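Local coordinates for protein galactose-1-phosphate uridylyltransferase (Pyrobaculum aerophilum str. IM2, PDB 6K9Z) that probably transfers uridylyl groups between UDP-glucose and hexose 1-phosphates such as galactose 1-phosphate, and binds zinc and a uridine nucleotide, at residues A29-P34 / V134-P139; V45-N50 / L78-T83. The protein carries 1 engineered substitution. All coordinates share one frame; numbering follows the deposited sequence.

Interaction 1: residues A29-P34 / V134-P139. With ZN (zinc ion), chain C; UDP (uridine-5'-diphosphate), chain G.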
loop_
_atom_site.group_PDB
_atom_site.type_symbol
_atom_site.label_atom_id
_atom_site.label_comp_id
_atom_site.label_asym_id
_atom_site.label_seq_id
_atom_site.Cartn_x
_atom_site.Cartn_y
_atom_site.Cartn_z
ATOM N N ALA A 29 17.483 -21.166 -15.083
ATOM C CA ALA A 29 18.847 -20.584 -15.022
ATOM C C ALA A 29 18.792 -19.261 -14.248
ATOM O O ALA A 29 17.755 -18.584 -14.346
ATOM C CB ALA A 29 19.385 -20.380 -16.414
ATOM N N CYS A 30 19.852 -18.894 -13.517
ATOM C CA CYS A 30 19.765 -17.607 -12.761
ATOM C C CYS A 30 20.310 -16.481 -13.636
ATOM O O CYS A 30 21.464 -16.556 -14.089
ATOM C CB CYS A 30 20.532 -17.691 -11.457
ATOM S SG CYS A 30 20.541 -16.089 -10.633
ATOM N N PRO A 31 19.519 -15.403 -13.894
ATOM C CA PRO A 31 19.979 -14.294 -14.761
ATOM C C PRO A 31 21.097 -13.419 -14.143
ATOM O O PRO A 31 21.757 -12.605 -14.889
ATOM C CB PRO A 31 18.689 -13.466 -14.982
ATOM C CG PRO A 31 17.904 -13.677 -13.707
ATOM C CD PRO A 31 18.183 -15.144 -13.336
ATOM N N PHE A 32 21.297 -13.566 -12.826
ATOM C CA PHE A 32 22.146 -12.660 -11.993
ATOM C C PHE A 32 23.440 -13.350 -11.560
ATOM O O PHE A 32 24.337 -12.639 -11.166
ATOM C CB PHE A 32 21.382 -12.160 -10.766
ATOM C CG PHE A 32 20.123 -11.403 -11.091
ATOM C CD1 PHE A 32 20.021 -10.666 -12.267
ATOM C CD2 PHE A 32 19.053 -11.414 -10.206
ATOM C CE1 PHE A 32 18.854 -9.966 -12.546
ATOM C CE2 PHE A 32 17.883 -10.717 -10.492
ATOM C CZ PHE A 32 17.798 -9.987 -11.660
ATOM N N CYS A 33 23.562 -14.665 -11.699
ATOM C CA CYS A 33 24.830 -15.382 -11.462
ATOM C C CYS A 33 25.910 -14.942 -12.479
ATOM O O CYS A 33 25.625 -14.443 -13.606
ATOM C CB CYS A 33 24.665 -16.880 -11.534
ATOM S SG CYS A 33 24.112 -17.603 -9.962
ATOM N N PRO A 34 27.188 -15.018 -12.034
ATOM C CA PRO A 34 28.319 -14.783 -12.929
ATOM C C PRO A 34 28.221 -15.799 -14.076
ATOM O O PRO A 34 27.864 -16.899 -13.806
ATOM C CB PRO A 34 29.533 -15.076 -12.043
ATOM C CG PRO A 34 29.055 -14.781 -10.655
ATOM C CD PRO A 34 27.623 -15.282 -10.649
ATOM N N VAL A 134 8.889 -12.385 -4.358
ATOM C CA VAL A 134 10.269 -12.509 -4.898
ATOM C C VAL A 134 10.547 -13.977 -5.232
ATOM O O VAL A 134 10.952 -14.736 -4.306
ATOM C CB VAL A 134 11.339 -11.949 -3.956
ATOM C CG1 VAL A 134 12.684 -11.894 -4.681
ATOM C CG2 VAL A 134 10.911 -10.588 -3.451
ATOM N N SER A 135 10.447 -14.307 -6.505
ATOM C CA SER A 135 10.694 -15.671 -7.016
ATOM C C SER A 135 12.194 -15.901 -7.244
ATOM O O SER A 135 12.648 -17.014 -6.858
ATOM C CB SER A 135 9.848 -15.977 -8.244
ATOM O OG SER A 135 9.901 -14.875 -9.149
ATOM N N LEU A 136 12.956 -14.876 -7.707
ATOM C CA LEU A 136 14.412 -15.065 -7.967
ATOM C C LEU A 136 15.147 -15.120 -6.610
ATOM O O LEU A 136 14.953 -14.224 -5.798
ATOM C CB LEU A 136 14.939 -13.923 -8.843
ATOM C CG LEU A 136 14.425 -13.855 -10.278
ATOM C CD1 LEU A 136 14.779 -12.513 -10.881
ATOM C CD2 LEU A 136 14.977 -14.975 -11.151
ATOM N N THR A 137 16.013 -16.106 -6.387
ATOM C CA THR A 137 16.628 -16.389 -5.059
ATOM C C THR A 137 17.988 -15.671 -4.923
ATOM O O THR A 137 18.481 -15.478 -3.783
ATOM C CB THR A 137 16.653 -17.904 -4.829
ATOM O OG1 THR A 137 17.227 -18.632 -5.931
ATOM C CG2 THR A 137 15.240 -18.421 -4.629
ATOM N N HIS A 138 18.568 -15.195 -6.022
ATOM C CA HIS A 138 19.866 -14.470 -5.970
ATOM C C HIS A 138 19.650 -13.146 -5.265
ATOM O O HIS A 138 18.671 -12.468 -5.583
ATOM C CB HIS A 138 20.415 -14.295 -7.396
ATOM C CG HIS A 138 21.887 -14.030 -7.437
ATOM N ND1 HIS A 138 22.786 -14.908 -7.948
ATOM C CD2 HIS A 138 22.580 -12.967 -7.006
ATOM C CE1 HIS A 138 24.006 -14.397 -7.873
ATOM N NE2 HIS A 138 23.916 -13.193 -7.253
ATOM N N PRO A 139 20.521 -12.771 -4.285
ATOM C CA PRO A 139 20.404 -11.500 -3.582
ATOM C C PRO A 139 20.508 -10.335 -4.565
ATOM O O PRO A 139 21.498 -10.219 -5.278
ATOM C CB PRO A 139 21.607 -11.456 -2.643
ATOM C CG PRO A 139 21.908 -12.894 -2.405
ATOM C CD PRO A 139 21.649 -13.554 -3.746
HETATM ZN ZN ZN C . 22.231 -16.540 -9.178
HETATM N N1 UDP G . 14.696 -9.288 -13.724
HETATM C C2 UDP G . 15.622 -8.990 -14.733
HETATM N N3 UDP G . 16.034 -9.922 -15.586
HETATM C C4 UDP G . 15.535 -11.137 -15.506
HETATM C C5 UDP G . 14.608 -11.476 -14.560
HETATM C C6 UDP G . 14.198 -10.505 -13.680
HETATM O O2 UDP G . 16.124 -7.911 -14.865
HETATM O O4 UDP G . 15.917 -11.994 -16.282
HETATM C "C1'" UDP G . 14.160 -8.311 -12.798
HETATM C "C2'" UDP G . 12.681 -8.317 -13.186
HETATM O "O2'" UDP G . 12.317 -7.829 -14.459
HETATM C "C3'" UDP G . 12.042 -7.529 -12.086
HETATM C "C4'" UDP G . 12.809 -7.974 -10.918
HETATM O "O4'" UDP G . 13.959 -8.657 -11.435
HETATM O "O3'" UDP G . 12.086 -6.152 -12.246
HETATM C "C5'" UDP G . 11.691 -8.768 -10.268
HETATM O "O5'" UDP G . 10.580 -7.919 -9.878
HETATM P PA UDP G . 9.361 -7.177 -10.705
HETATM O O1A UDP G . 8.847 -7.982 -11.878
HETATM O O2A UDP G . 8.258 -7.095 -9.699
HETATM O O3A UDP G . 9.937 -5.704 -11.109
HETATM P PB UDP G . 9.520 -4.592 -12.114
HETATM O O1B UDP G . 9.673 -5.289 -13.319
HETATM O O2B UDP G . 10.421 -3.444 -11.933
HETATM O O3B UDP G . 8.156 -4.296 -11.885
#

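Interaction 2: residues V45-N50 / L78-T83. With UDP (uridine-5'-diphosphate), chain G.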
loop_
_atom_site.group_PDB
_atom_site.type_symbol
_atom_site.label_atom_id
_atom_site.label_comp_id
_atom_site.label_asym_id
_atom_site.label_seq_id
_atom_site.Cartn_x
_atom_site.Cartn_y
_atom_site.Cartn_z
ATOM N N VAL A 45 30.047 -6.477 -7.254
ATOM C CA VAL A 45 28.687 -5.885 -7.346
ATOM C C VAL A 45 28.447 -5.474 -8.789
ATOM O O VAL A 45 29.364 -4.996 -9.437
ATOM C CB VAL A 45 28.505 -4.686 -6.398
ATOM C CG1 VAL A 45 27.163 -4.017 -6.601
ATOM C CG2 VAL A 45 28.706 -5.083 -4.939
ATOM N N LEU A 46 27.236 -5.700 -9.274
ATOM C CA LEU A 46 26.873 -5.381 -10.659
ATOM C C LEU A 46 25.584 -4.586 -10.657
ATOM O O LEU A 46 24.656 -5.041 -10.009
ATOM C CB LEU A 46 26.688 -6.713 -11.375
ATOM C CG LEU A 46 27.075 -6.689 -12.832
ATOM C CD1 LEU A 46 28.512 -6.224 -12.963
ATOM C CD2 LEU A 46 26.876 -8.065 -13.449
ATOM N N ILE A 47 25.529 -3.452 -11.362
ATOM C CA ILE A 47 24.269 -2.693 -11.556
ATOM C C ILE A 47 23.934 -2.819 -13.038
ATOM O O ILE A 47 24.735 -2.368 -13.869
ATOM C CB ILE A 47 24.386 -1.252 -11.054
ATOM C CG1 ILE A 47 24.668 -1.280 -9.551
ATOM C CG2 ILE A 47 23.149 -0.438 -11.419
ATOM C CD1 ILE A 47 24.693 0.054 -8.885
ATOM N N LEU A 48 22.834 -3.319 -13.394
ATOM C CA LEU A 48 22.548 -3.667 -14.791
ATOM C C LEU A 48 21.105 -3.380 -15.131
ATOM O O LEU A 48 20.260 -3.236 -14.249
ATOM C CB LEU A 48 22.946 -5.111 -15.069
ATOM C CG LEU A 48 22.261 -6.222 -14.312
ATOM C CD1 LEU A 48 20.904 -6.516 -14.932
ATOM C CD2 LEU A 48 23.130 -7.466 -14.459
ATOM N N PRO A 49 20.869 -3.140 -16.419
ATOM C CA PRO A 49 19.543 -2.749 -16.884
ATOM C C PRO A 49 18.505 -3.833 -16.576
ATOM O O PRO A 49 18.804 -4.992 -16.743
ATOM C CB PRO A 49 19.704 -2.624 -18.405
ATOM C CG PRO A 49 21.157 -2.278 -18.595
ATOM C CD PRO A 49 21.866 -3.020 -17.485
ATOM N N ASN A 50 17.329 -3.426 -16.097
ATOM C CA ASN A 50 16.249 -4.409 -15.836
ATOM C C ASN A 50 15.772 -4.942 -17.192
ATOM O O ASN A 50 15.615 -4.133 -18.109
ATOM C CB ASN A 50 15.099 -3.790 -15.042
ATOM C CG ASN A 50 14.152 -4.824 -14.477
ATOM O OD1 ASN A 50 13.536 -5.580 -15.221
ATOM N ND2 ASN A 50 14.035 -4.868 -13.161
ATOM N N LEU A 78 17.042 -0.373 -12.950
ATOM C CA LEU A 78 18.312 -1.079 -12.742
ATOM C C LEU A 78 18.138 -2.154 -11.665
ATOM O O LEU A 78 17.360 -1.976 -10.721
ATOM C CB LEU A 78 19.395 -0.072 -12.341
ATOM C CG LEU A 78 19.654 1.093 -13.299
ATOM C CD1 LEU A 78 20.677 2.047 -12.657
ATOM C CD2 LEU A 78 20.140 0.618 -14.628
ATOM N N VAL A 79 18.881 -3.216 -11.828
ATOM C CA VAL A 79 19.024 -4.315 -10.849
ATOM C C VAL A 79 20.406 -4.181 -10.251
ATOM O O VAL A 79 21.405 -4.085 -10.989
ATOM C CB VAL A 79 18.796 -5.695 -11.478
ATOM C CG1 VAL A 79 19.033 -6.782 -10.452
ATOM C CG2 VAL A 79 17.410 -5.798 -12.067
ATOM N N VAL A 80 20.452 -4.199 -8.932
ATOM C CA VAL A 80 21.725 -4.216 -8.167
ATOM C C VAL A 80 21.937 -5.687 -7.769
ATOM O O VAL A 80 21.228 -6.144 -6.830
ATOM C CB VAL A 80 21.631 -3.317 -6.933
ATOM C CG1 VAL A 80 22.914 -3.366 -6.089
ATOM C CG2 VAL A 80 21.245 -1.876 -7.311
ATOM N N VAL A 81 22.870 -6.359 -8.424
ATOM C CA VAL A 81 23.269 -7.737 -8.054
ATOM C C VAL A 81 24.280 -7.564 -6.936
ATOM O O VAL A 81 25.404 -7.084 -7.199
ATOM C CB VAL A 81 23.781 -8.559 -9.235
ATOM C CG1 VAL A 81 23.924 -10.025 -8.864
ATOM C CG2 VAL A 81 22.935 -8.393 -10.472
ATOM N N GLU A 82 23.894 -7.992 -5.746
ATOM C CA GLU A 82 24.537 -7.631 -4.469
ATOM C C GLU A 82 25.795 -8.454 -4.166
ATOM O O GLU A 82 26.531 -8.030 -3.291
ATOM C CB GLU A 82 23.513 -7.770 -3.364
ATOM C CG GLU A 82 22.451 -6.693 -3.444
ATOM C CD GLU A 82 21.295 -6.957 -2.480
ATOM O OE1 GLU A 82 21.283 -8.067 -1.896
ATOM O OE2 GLU A 82 20.536 -6.004 -2.198
ATOM N N THR A 83 25.970 -9.593 -4.830
ATOM C CA THR A 83 27.079 -10.560 -4.600
ATOM C C THR A 83 27.076 -11.505 -5.781
ATOM O O THR A 83 26.006 -11.771 -6.325
ATOM C CB THR A 83 26.871 -11.358 -3.299
ATOM O OG1 THR A 83 27.831 -12.401 -3.226
ATOM C CG2 THR A 83 25.488 -11.997 -3.232
HETATM N N1 UDP G . 14.696 -9.288 -13.724
HETATM C C2 UDP G . 15.622 -8.990 -14.733
HETATM N N3 UDP G . 16.034 -9.922 -15.586
HETATM C C4 UDP G . 15.535 -11.137 -15.506
HETATM C C5 UDP G . 14.608 -11.476 -14.560
HETATM C C6 UDP G . 14.198 -10.505 -13.680
HETATM O O2 UDP G . 16.124 -7.911 -14.865
HETATM O O4 UDP G . 15.917 -11.994 -16.282
HETATM C "C1'" UDP G . 14.160 -8.311 -12.798
HETATM C "C2'" UDP G . 12.681 -8.317 -13.186
HETATM O "O2'" UDP G . 12.317 -7.829 -14.459
HETATM C "C3'" UDP G . 12.042 -7.529 -12.086
HETATM C "C4'" UDP G . 12.809 -7.974 -10.918
HETATM O "O4'" UDP G . 13.959 -8.657 -11.435
HETATM O "O3'" UDP G . 12.086 -6.152 -12.246
HETATM C "C5'" UDP G . 11.691 -8.768 -10.268
HETATM O "O5'" UDP G . 10.580 -7.919 -9.878
HETATM P PA UDP G . 9.361 -7.177 -10.705
HETATM O O1A UDP G . 8.847 -7.982 -11.878
HETATM O O2A UDP G . 8.258 -7.095 -9.699
HETATM O O3A UDP G . 9.937 -5.704 -11.109
HETATM P PB UDP G . 9.520 -4.592 -12.114
HETATM O O1B UDP G . 9.673 -5.289 -13.319
HETATM O O2B UDP G . 10.421 -3.444 -11.933
HETATM O O3B UDP G . 8.156 -4.296 -11.885
HETATM O O HOH W 1 14.778 -2.400 -11.526
#

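Interaction 1: residues A29-P34 / V134-P139
Cys30 SG is held from two directions: it binds the zinc ion at 2.3 Å, the same ion that His138 ND1 binds at 2.1 Å, and it accepts the backbone N-H of Phe32 (Phe32 N to Cys30 SG 3.4 Å, 156° at the hydrogen). Cys33 SG is the second thiolate ligand, at the edge of the imidazole and in its plane, and His86 supplies the fourth ligand. The bond from Phe32 N probably steadies the sulfur and tempers its negative charge. A chi1 of -160°, with CG anti to the backbone N, carries the His138 ring to the metal, where ND1 binds, while NE2 donates a hydrogen bond to Thr83 O; metal and carbonyl together fix the rotation of the ring. Phe32 CB sits over a face of this imidazole in a CH-pi contact, 4.0 Å from the ring centroid and 18° off its normal. Phe32 O also lies over a face, buried and without a hydrogen-bond partner. This is a Cys2His2 zinc site whose CxxC loop is brought against the loop that leads into strand 140-146, where His138 and Pro139 begin the family's HPH motif; Phe140, engineered, replaces the histidine predicted to carry UMP. Beyond the metal the two loops frame the base of UDP. Leu136 divides its methyls, CD1 meeting both Phe32 CE2 (3.6 Å) and UDP C6 (3.5 Å), CD2 resting against Pro31 CD. Pro31 CG lies over the centre of the Phe32 ring, 3.9 Å above its plane, and Pro31 CB reaches UDP O4. An alanine in place of Phe32 would keep the backbone bond to sulfur but would probably open a gap beside Leu136 CD1 and the uracil, leaving both without the ring they lean on. The Phe32 ring also meets that of Phe140.

Interaction 2: residues V45-N50 / L78-T83
Leu46 and Val81 pair through both of their peptide groups: Val81 N gives its hydrogen to Leu46 O at 2.7 Å, and Leu46 N returns one to Val81 O at 3.1 Å. Two residues on, Leu48 N reaches Val79 O at 2.9 Å and Val79 N reaches Leu48 O at 2.8 Å. Between them, Ile47 and Val80 form a non-hydrogen-bonded pair with side chains side by side; Val80 turns its polar backbone to Ser141 of strand 140-146 instead. Leu48 and Val79 likewise lie alongside each other on the opposite face. Beyond Pro49, a chi1 of -166° extends the Asn50 side chain away from its own backbone N and brings its amide to the ribose. Asn50 OD1 accepts from UDP O2' at 2.7 Å and also from Tyr52 N, while Asn50 ND2 is modelled as donating to UDP O3', at a distance short enough that its exact length is doubtful. A water accepts from Asn50 ND2 (3.1 Å) and donates to Leu78 O, tying the amide back to the sheet. The whole is an antiparallel edge pair of the half-barrel sheet, with strand 46-49 outermost, leading straight into the nucleotide pocket.

From the N terminus, the chain passes strand 12-15 and reaches the CxxC loop 29-34, the first half of interaction 1. It then runs along edge strand 46-49, makes an excursion that includes the short strand 70-71, and returns on strand 76-81, where interaction 2 closes the smaller loop. Helix 96-114 and strand 121-128 follow before 134-139 closes the larger loop of interaction 1, which therefore encloses interaction 2. The two meet where Val81 CG1 packs on Phe32 O and where Pro139 packs on Glu82. Together they fasten the zinc loop to the sheet edge and to the approach of strand 140-146, with UDP touching both.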